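Local coordinates for phosphate-binding protein PstS 2 (PDB 4H1X) that probably serves as the solute-binding subunit of an ABC transporter that imports phosphate, at residues S155-V160 against E183-I188; N113-G118 against T204-M209; I11-R16 against K46-Q51. All blocks are in the same frame, centred on the assembly; numbering follows the deposited sequence. Where two conformers were deposited one is given.

Interaction 1: S155-V160 against E183-I188; sequences SGKLSV and EVTIDI
Backbone amides carry the pairing of Gly156-Val160 with Glu183-Asp187, in a parallel ladder whose strand axes diverge by only 13°. Thr185 N donates to Gly156 O and Asp187 N to Leu158 O, while Leu158 N and Val160 N return the bonds to Thr185 O and Asp187 O. The shortest, Val160 N to Asp187 O, spans 2.8 Å. At the outer end the ladder frays: Gly156 N reaches Glu183 O in a weak bond of 3.4 Å. Glu183 O is gripped again by Ser155 OG at 3.2 Å, tilted 31° from the carbonyl plane, and a water bridges it to Gly156 O. CA-H...O contacts run beside the amide bonds, the tightest from Ile188 CA to Val160 O at 3.2 Å.

Polar and charged side chains share one face. With chi1 at 57°, Thr185 OG1 lies between its own N and carbonyl carbon and meets Lys157 CG at 3.4 Å in one of two modelled conformers of the lysine. In that conformer the lysine also crosses Asp187 at about a right angle, an approach that remains doubtful.

On the other face the contact is apolar: Val160 CG2 and Ile186 CG2 lie side by side at 4.1 Å, and Leu158 CB abuts Ile186 CG1. These are the strands of a beta-alpha-beta unit closed by helix 164-180, whose Met170 and Tyr177 cover this apolar face together with Leu117 and Phe121 of helix 116-126; strand 207-210 pairs with the other edge of strand 155-162.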
loop_
_atom_site.group_PDB
_atom_site.type_symbol
_atom_site.label_atom_id
_atom_site.label_comp_id
_atom_site.label_asym_id
_atom_site.label_seq_id
_atom_site.Cartn_x
_atom_site.Cartn_y
_atom_site.Cartn_z
ATOM N N SER A 155 -19.133 2.619 23.698
ATOM C CA SER A 155 -19.699 3.827 23.162
ATOM C C SER A 155 -18.620 4.861 23.150
ATOM O O SER A 155 -17.743 4.861 24.013
ATOM C CB SER A 155 -20.897 4.286 23.987
ATOM O OG SER A 155 -21.588 5.312 23.298
ATOM N N GLY A 156 -18.702 5.752 22.192
ATOM C CA GLY A 156 -17.734 6.818 22.076
ATOM C C GLY A 156 -17.352 7.032 20.637
ATOM O O GLY A 156 -17.898 6.386 19.741
ATOM N N LYS A 157 -16.411 7.948 20.429
ATOM C CA LYS A 157 -15.947 8.310 19.094
ATOM C C LYS A 157 -14.448 8.091 18.973
ATOM O O LYS A 157 -13.695 8.354 19.914
ATOM C CB LYS A 157 -16.304 9.777 18.769
ATOM C CG LYS A 157 -15.924 10.233 17.347
ATOM C CD LYS A 157 -15.808 11.749 17.223
ATOM C CE LYS A 157 -14.529 12.184 16.534
ATOM N NZ LYS A 157 -13.415 12.400 17.505
ATOM N N LEU A 158 -14.024 7.648 17.784
ATOM C CA LEU A 158 -12.634 7.458 17.446
ATOM C C LEU A 158 -12.311 8.273 16.233
ATOM O O LEU A 158 -13.124 8.342 15.289
ATOM C CB LEU A 158 -12.298 5.993 17.155
ATOM C CG LEU A 158 -12.059 5.121 18.358
ATOM C CD1 LEU A 158 -11.881 3.686 17.922
ATOM C CD2 LEU A 158 -10.839 5.599 19.143
ATOM N N SER A 159 -11.136 8.900 16.251
ATOM C CA SER A 159 -10.646 9.655 15.097
ATOM C C SER A 159 -9.400 8.958 14.588
ATOM O O SER A 159 -8.424 8.793 15.341
ATOM C CB SER A 159 -10.359 11.107 15.469
ATOM O OG SER A 159 -9.813 11.779 14.343
ATOM N N VAL A 160 -9.441 8.518 13.333
ATOM C CA VAL A 160 -8.326 7.801 12.693
ATOM C C VAL A 160 -7.871 8.669 11.516
ATOM O O VAL A 160 -8.691 9.031 10.672
ATOM C CB VAL A 160 -8.690 6.345 12.285
ATOM C CG1 VAL A 160 -7.454 5.638 11.740
ATOM C CG2 VAL A 160 -9.265 5.554 13.474
ATOM N N GLU A 183 -22.775 1.491 18.949
ATOM C CA GLU A 183 -22.791 2.856 19.514
ATOM C C GLU A 183 -21.409 3.539 19.479
ATOM O O GLU A 183 -21.180 4.526 20.190
ATOM C CB GLU A 183 -23.374 2.840 20.929
ATOM C CG GLU A 183 -24.858 2.508 20.850
ATOM C CD GLU A 183 -25.668 2.566 22.128
ATOM O OE1 GLU A 183 -25.234 1.979 23.147
ATOM O OE2 GLU A 183 -26.785 3.131 22.084
ATOM N N VAL A 184 -20.497 3.007 18.656
ATOM C CA VAL A 184 -19.165 3.579 18.440
ATOM C C VAL A 184 -19.148 4.266 17.098
ATOM O O VAL A 184 -19.544 3.651 16.108
ATOM C CB VAL A 184 -18.016 2.541 18.535
ATOM C CG1 VAL A 184 -16.688 3.127 18.011
ATOM C CG2 VAL A 184 -17.844 2.063 19.962
ATOM N N THR A 185 -18.678 5.523 17.049
ATOM C CA THR A 185 -18.555 6.199 15.761
ATOM C C THR A 185 -17.064 6.292 15.420
ATOM O O THR A 185 -16.246 6.564 16.293
ATOM C CB THR A 185 -19.262 7.555 15.732
ATOM O OG1 THR A 185 -18.761 8.377 16.768
ATOM C CG2 THR A 185 -20.763 7.433 15.874
ATOM N N ILE A 186 -16.712 6.017 14.176
ATOM C CA ILE A 186 -15.301 6.082 13.770
ATOM C C ILE A 186 -15.207 7.035 12.582
ATOM O O ILE A 186 -15.801 6.757 11.549
ATOM C CB ILE A 186 -14.678 4.678 13.461
ATOM C CG1 ILE A 186 -14.696 3.735 14.720
ATOM C CG2 ILE A 186 -13.241 4.859 12.934
ATOM C CD1 ILE A 186 -14.306 2.232 14.458
ATOM N N ASP A 187 -14.481 8.149 12.738
ATOM C CA ASP A 187 -14.210 9.118 11.680
ATOM C C ASP A 187 -12.835 8.802 11.095
ATOM O O ASP A 187 -11.860 8.633 11.852
ATOM C CB ASP A 187 -14.198 10.556 12.222
ATOM C CG ASP A 187 -15.518 11.194 12.628
ATOM O OD1 ASP A 187 -16.557 10.509 12.563
ATOM O OD2 ASP A 187 -15.506 12.378 13.008
ATOM N N ILE A 188 -12.747 8.702 9.780
ATOM C CA ILE A 188 -11.466 8.409 9.167
ATOM C C ILE A 188 -11.108 9.589 8.282
ATOM O O ILE A 188 -11.832 9.865 7.319
ATOM C CB ILE A 188 -11.520 7.076 8.383
ATOM C CG1 ILE A 188 -11.869 5.895 9.331
ATOM C CG2 ILE A 188 -10.194 6.863 7.629
ATOM C CD1 ILE A 188 -12.373 4.629 8.679
HETATM O O HOH W 1 -20.988 7.312 19.600
HETATM O O HOH W 2 -10.922 11.812 11.876
#

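Interaction 2: N113-G118 against T204-M209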
loop_
_atom_site.group_PDB
_atom_site.type_symbol
_atom_site.label_atom_id
_atom_site.label_comp_id
_atom_site.label_asym_id
_atom_site.label_seq_id
_atom_site.Cartn_x
_atom_site.Cartn_y
_atom_site.Cartn_z
ATOM N N ASN A 113 -1.536 8.478 24.738
ATOM C CA ASN A 113 -2.865 9.128 24.749
ATOM C C ASN A 113 -4.006 8.189 24.275
ATOM O O ASN A 113 -5.191 8.544 24.416
ATOM C CB ASN A 113 -2.841 10.379 23.851
ATOM C CG ASN A 113 -4.126 11.185 23.915
ATOM O OD1 ASN A 113 -4.594 11.547 24.996
ATOM N ND2 ASN A 113 -4.779 11.344 22.777
ATOM N N LEU A 114 -3.663 6.999 23.729
ATOM C CA LEU A 114 -4.658 6.071 23.181
ATOM C C LEU A 114 -5.708 5.666 24.231
ATOM O O LEU A 114 -5.401 4.993 25.221
ATOM C CB LEU A 114 -4.003 4.822 22.556
ATOM C CG LEU A 114 -5.000 3.932 21.810
ATOM C CD1 LEU A 114 -5.511 4.629 20.582
ATOM C CD2 LEU A 114 -4.345 2.598 21.420
ATOM N N SER A 115 -6.961 6.069 23.972
ATOM C CA SER A 115 -8.118 5.836 24.851
ATOM C C SER A 115 -8.408 4.354 25.017
ATOM O O SER A 115 -7.943 3.555 24.212
ATOM C CB SER A 115 -9.350 6.536 24.276
ATOM O OG SER A 115 -9.754 5.985 23.028
ATOM N N LYS A 116 -9.185 3.983 26.057
ATOM C CA LYS A 116 -9.637 2.599 26.252
ATOM C C LYS A 116 -10.376 2.129 24.978
ATOM O O LYS A 116 -10.185 0.995 24.531
ATOM C CB LYS A 116 -10.578 2.554 27.468
ATOM C CG LYS A 116 -10.918 1.154 27.967
ATOM C CD LYS A 116 -11.755 1.243 29.243
ATOM C CE LYS A 116 -11.994 -0.110 29.859
ATOM N NZ LYS A 116 -10.878 -0.507 30.758
ATOM N N LEU A 117 -11.217 3.010 24.396
ATOM C CA LEU A 117 -11.956 2.678 23.180
ATOM C C LEU A 117 -10.962 2.413 22.009
ATOM O O LEU A 117 -11.122 1.408 21.301
ATOM C CB LEU A 117 -12.964 3.794 22.836
ATOM C CG LEU A 117 -13.706 3.659 21.484
ATOM C CD1 LEU A 117 -14.550 2.384 21.443
ATOM C CD2 LEU A 117 -14.561 4.884 21.225
ATOM N N GLY A 118 -9.973 3.299 21.820
ATOM C CA GLY A 118 -8.932 3.143 20.796
ATOM C C GLY A 118 -8.212 1.819 20.968
ATOM O O GLY A 118 -7.977 1.100 19.990
ATOM N N THR A 204 -5.092 15.131 18.370
ATOM C CA THR A 204 -6.301 15.441 17.574
ATOM C C THR A 204 -6.821 14.162 16.871
ATOM O O THR A 204 -7.927 14.150 16.325
ATOM C CB THR A 204 -6.065 16.587 16.578
ATOM O OG1 THR A 204 -5.133 16.173 15.583
ATOM C CG2 THR A 204 -5.607 17.885 17.262
ATOM N N ALA A 205 -5.993 13.104 16.854
ATOM C CA ALA A 205 -6.350 11.786 16.344
ATOM C C ALA A 205 -6.024 10.779 17.406
ATOM O O ALA A 205 -4.989 10.898 18.076
ATOM C CB ALA A 205 -5.570 11.462 15.080
ATOM N N ASP A 206 -6.850 9.750 17.509
ATOM C CA ASP A 206 -6.597 8.661 18.428
ATOM C C ASP A 206 -5.560 7.716 17.803
ATOM O O ASP A 206 -4.700 7.185 18.496
ATOM C CB ASP A 206 -7.909 7.946 18.750
ATOM C CG ASP A 206 -8.947 8.886 19.372
ATOM O OD1 ASP A 206 -8.669 9.449 20.438
ATOM O OD2 ASP A 206 -9.993 9.130 18.732
ATOM N N ILE A 207 -5.709 7.456 16.499
ATOM C CA ILE A 207 -4.840 6.523 15.777
ATOM C C ILE A 207 -4.423 7.173 14.460
ATOM O O ILE A 207 -5.257 7.812 13.792
ATOM C CB ILE A 207 -5.607 5.190 15.526
ATOM C CG1 ILE A 207 -6.024 4.521 16.877
ATOM C CG2 ILE A 207 -4.776 4.191 14.701
ATOM C CD1 ILE A 207 -7.145 3.433 16.740
ATOM N N GLY A 208 -3.164 6.975 14.100
ATOM C CA GLY A 208 -2.624 7.472 12.838
ATOM C C GLY A 208 -2.396 6.336 11.868
ATOM O O GLY A 208 -2.150 5.198 12.290
HETATM N N MSE A 209 -2.466 6.641 10.566
HETATM C CA MSE A 209 -2.251 5.693 9.471
HETATM C C MSE A 209 -1.056 6.166 8.668
HETATM O O MSE A 209 -1.042 7.303 8.197
HETATM C CB MSE A 209 -3.471 5.564 8.543
HETATM C CG MSE A 209 -4.782 5.301 9.250
HETATM SE SE MSE A 209 -6.242 5.237 7.922
HETATM C CE MSE A 209 -6.363 7.106 7.389
HETATM O O HOH W 3 -3.236 10.682 20.202
HETATM O O HOH W 4 -7.029 8.247 22.050
#
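Leu114 CD1 lies off one face of the Asp206-Ile207 peptide, above its plane but beyond the end of the carbonyl, 3.4 Å from Asp206 O. The second flat group is the Asp206 carboxylate: Leu158 of strand 155-162 covers one of its faces, and its two oxygens take polar partners. A water sits 2.6 Å from Asp206 OD1 and donates to it, while OD2 accepts from Ser159 N on strand 155-162. The same water accepts from Ser115 N, so the carboxylate reaches the loop through one molecule. The Asn113 amide works in parallel: its ND2 donates to another water, which donates a hydrogen bond to Ala205 O at 2.8 Å.

The direct contact is apolar. Leu114 extends CG anti to its backbone nitrogen (chi1 -172°), a course that carries CD1 to 3.7 Å from Ile207 CG1, the two side chains crossing at a slant. Ile207 CD1 comes within 4.1 Å of Gly118 O, and Leu114 CD1 also lies 3.7 Å from Gly118 CA, against a part of the helix that bears no side chain. Gln119 and Ile122 take up the Leu114 side chain further along helix 116-126.

Ser115 is the N-cap of that helix: its OG accepts from Gly118 N at 3.0 Å with an N-H...O angle of 162°. Joining the helix start to the entry of strand 207-210, this contact makes no direct hydrogen bond between its segments, and polar cohesion passes through two waters. The nearby helix N-terminus and the amide of Ser159 would be expected to stabilise a negative Asp206, while the leucine and isoleucine account for the apolar part.

Interaction 3: I11-R16 against K46-Q51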
loop_
_atom_site.group_PDB
_atom_site.type_symbol
_atom_site.label_atom_id
_atom_site.label_comp_id
_atom_site.label_asym_id
_atom_site.label_seq_id
_atom_site.Cartn_x
_atom_site.Cartn_y
_atom_site.Cartn_z
ATOM N N ILE A 11 8.150 0.209 -25.643
ATOM C CA ILE A 11 7.453 -0.030 -24.364
ATOM C C ILE A 11 6.442 1.098 -24.095
ATOM O O ILE A 11 6.800 2.284 -24.170
ATOM C CB ILE A 11 8.463 -0.184 -23.187
ATOM C CG1 ILE A 11 9.451 -1.364 -23.432
ATOM C CG2 ILE A 11 7.739 -0.367 -21.836
ATOM C CD1 ILE A 11 10.598 -1.431 -22.417
ATOM N N GLU A 12 5.187 0.724 -23.790
ATOM C CA GLU A 12 4.135 1.684 -23.452
ATOM C C GLU A 12 4.008 1.687 -21.928
ATOM O O GLU A 12 3.452 0.753 -21.343
ATOM C CB GLU A 12 2.809 1.347 -24.158
ATOM C CG GLU A 12 1.742 2.427 -24.018
ATOM C CD GLU A 12 0.299 2.026 -24.290
ATOM O OE1 GLU A 12 0.071 1.021 -25.004
ATOM O OE2 GLU A 12 -0.608 2.743 -23.808
ATOM N N VAL A 13 4.599 2.696 -21.282
ATOM C CA VAL A 13 4.583 2.790 -19.826
ATOM C C VAL A 13 3.214 3.321 -19.372
ATOM O O VAL A 13 2.776 4.387 -19.813
ATOM C CB VAL A 13 5.752 3.687 -19.318
ATOM C CG1 VAL A 13 5.703 3.864 -17.808
ATOM C CG2 VAL A 13 7.121 3.114 -19.764
ATOM N N ILE A 14 2.545 2.574 -18.513
ATOM C CA ILE A 14 1.264 2.990 -17.931
ATOM C C ILE A 14 1.549 3.498 -16.530
ATOM O O ILE A 14 1.993 2.718 -15.691
ATOM C CB ILE A 14 0.187 1.847 -17.902
ATOM C CG1 ILE A 14 0.008 1.101 -19.267
ATOM C CG2 ILE A 14 -1.161 2.355 -17.328
ATOM C CD1 ILE A 14 -0.279 1.929 -20.469
ATOM N N SER A 15 1.303 4.787 -16.277
ATOM C CA SER A 15 1.498 5.364 -14.944
ATOM C C SER A 15 0.148 5.592 -14.268
ATOM O O SER A 15 -0.860 5.806 -14.951
ATOM C CB SER A 15 2.247 6.691 -15.052
ATOM O OG SER A 15 2.220 7.394 -13.821
ATOM N N ARG A 16 0.122 5.584 -12.923
ATOM C CA ARG A 16 -1.090 5.971 -12.225
ATOM C C ARG A 16 -1.150 7.510 -12.221
ATOM O O ARG A 16 -0.154 8.161 -12.546
ATOM C CB ARG A 16 -1.139 5.362 -10.806
ATOM C CG ARG A 16 -1.666 3.921 -10.822
ATOM C CD ARG A 16 -3.164 3.807 -11.217
ATOM N NE ARG A 16 -4.011 4.626 -10.345
ATOM C CZ ARG A 16 -4.385 4.270 -9.122
ATOM N NH1 ARG A 16 -4.064 3.073 -8.644
ATOM N NH2 ARG A 16 -5.082 5.103 -8.369
ATOM N N LYS A 46 8.262 10.822 -19.221
ATOM C CA LYS A 46 7.375 11.874 -19.734
ATOM C C LYS A 46 6.468 11.340 -20.862
ATOM O O LYS A 46 5.480 11.985 -21.179
ATOM C CB LYS A 46 8.182 13.099 -20.219
ATOM C CG LYS A 46 8.962 13.833 -19.113
ATOM C CD LYS A 46 8.111 14.835 -18.340
ATOM C CE LYS A 46 8.847 15.466 -17.179
ATOM N NZ LYS A 46 9.838 16.485 -17.621
ATOM N N THR A 47 6.787 10.157 -21.437
ATOM C CA THR A 47 5.963 9.538 -22.488
ATOM C C THR A 47 4.839 8.684 -21.892
ATOM O O THR A 47 3.922 8.292 -22.631
ATOM C CB THR A 47 6.821 8.651 -23.402
ATOM O OG1 THR A 47 7.416 7.600 -22.625
ATOM C CG2 THR A 47 7.869 9.435 -24.173
ATOM N N ALA A 48 4.914 8.364 -20.572
ATOM C CA ALA A 48 3.932 7.487 -19.922
ATOM C C ALA A 48 2.510 8.019 -20.022
ATOM O O ALA A 48 2.268 9.217 -19.870
ATOM C CB ALA A 48 4.293 7.260 -18.458
ATOM N N VAL A 49 1.567 7.130 -20.336
ATOM C CA VAL A 49 0.146 7.513 -20.370
ATOM C C VAL A 49 -0.417 7.241 -18.978
ATOM O O VAL A 49 0.136 6.440 -18.220
ATOM C CB VAL A 49 -0.674 6.845 -21.505
ATOM C CG1 VAL A 49 -0.146 7.272 -22.879
ATOM C CG2 VAL A 49 -0.669 5.313 -21.360
ATOM N N ILE A 50 -1.525 7.877 -18.646
ATOM C CA ILE A 50 -2.102 7.784 -17.301
ATOM C C ILE A 50 -3.382 6.964 -17.253
ATOM O O ILE A 50 -4.282 7.136 -18.100
ATOM C CB ILE A 50 -2.389 9.239 -16.805
ATOM C CG1 ILE A 50 -1.145 10.166 -16.914
ATOM C CG2 ILE A 50 -3.049 9.266 -15.412
ATOM C CD1 ILE A 50 0.162 9.722 -16.116
ATOM N N GLN A 51 -3.502 6.168 -16.175
ATOM C CA GLN A 51 -4.707 5.423 -15.813
ATOM C C GLN A 51 -5.069 5.850 -14.369
ATOM O O GLN A 51 -4.189 6.013 -13.525
ATOM C CB GLN A 51 -4.560 3.921 -16.018
ATOM C CG GLN A 51 -4.693 3.553 -17.514
ATOM C CD GLN A 51 -6.111 3.672 -18.050
ATOM O OE1 GLN A 51 -7.122 3.686 -17.315
ATOM N NE2 GLN A 51 -6.216 3.717 -19.349
HETATM O O HOH W 5 5.916 5.165 -22.669
#
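Ser15 and Val49 sit at the centre of a parallel strand pair, linked along the chain by a beta-alpha-beta connection that runs through helix 21-30 and also carries the hairpin 33-35/40-42. Ser15 N donates to Val49 O at 2.8 Å with an N-H...O angle of 171°, almost in line with the carbonyl. Val49 N to Val13 O and Gln51 N to Ser15 O continue the ladder on both sides, although the short strand segments cross at -44°.

On the face of Ile14, Val49 and Gln51, the valine holds CG2 between its backbone N and carbonyl carbon, chi1 -63°. That branch meets Ile14 CD1 at 3.5 Å. Ile14 CG2 runs alongside the Gln51 chain, 3.7 Å from its CG. On the reverse face Val13 CG1 abuts Ala48 CB at 3.7 Å, and Ile50 CD1 closes over Ser15 CB at 3.8 Å. Where the strands enter, one water accepts from Val13 N and hydrogen-bonds Thr47 OG1.

Further out, strand 67-72 pairs with the other edge of strand 12-16, giving the order 49-51, 12-16, 67-72 expected of a type II periplasmic binding-protein lobe. Val57 of helix 54-63 packs on Arg16 and Gln51. Arg16 CD lies 3.4 Å from Gln51 O, which sits at the edge of the guanidinium near its plane, and NH2 binds a citrate, probably from the crystallisation liquor, consistent with an anion-accepting pocket here. Arg16 O is held by Arg23 NH1 and by Ser15 OG, which donates at 2.8 Å in the carbonyl plane, onto a lone pair.

How the interactions relate
Interactions 1 and 2 adjoin in one lobe, their centres 10 Å apart, because strands 155-162 and 207-210 are sheet neighbours; Ser159 O probably accepts from Ile207 N between them. Interaction 3 belongs to the other lobe, its centre about 40 Å from that of interaction 1. Interactions 1 and 3 repeat one theme, a parallel strand pair joined through a helix, both partly buried and built on amide ladders, but in 1 the strands run nearly parallel (13°) under a charged outer face, whereas in 3 they diverge by 44° and end at a citrate-binding arginine. Interaction 2 is more buried and smaller, 202 Å² against 535 and 422, and replaces direct strand bonds with waters and leucine-isoleucine packing.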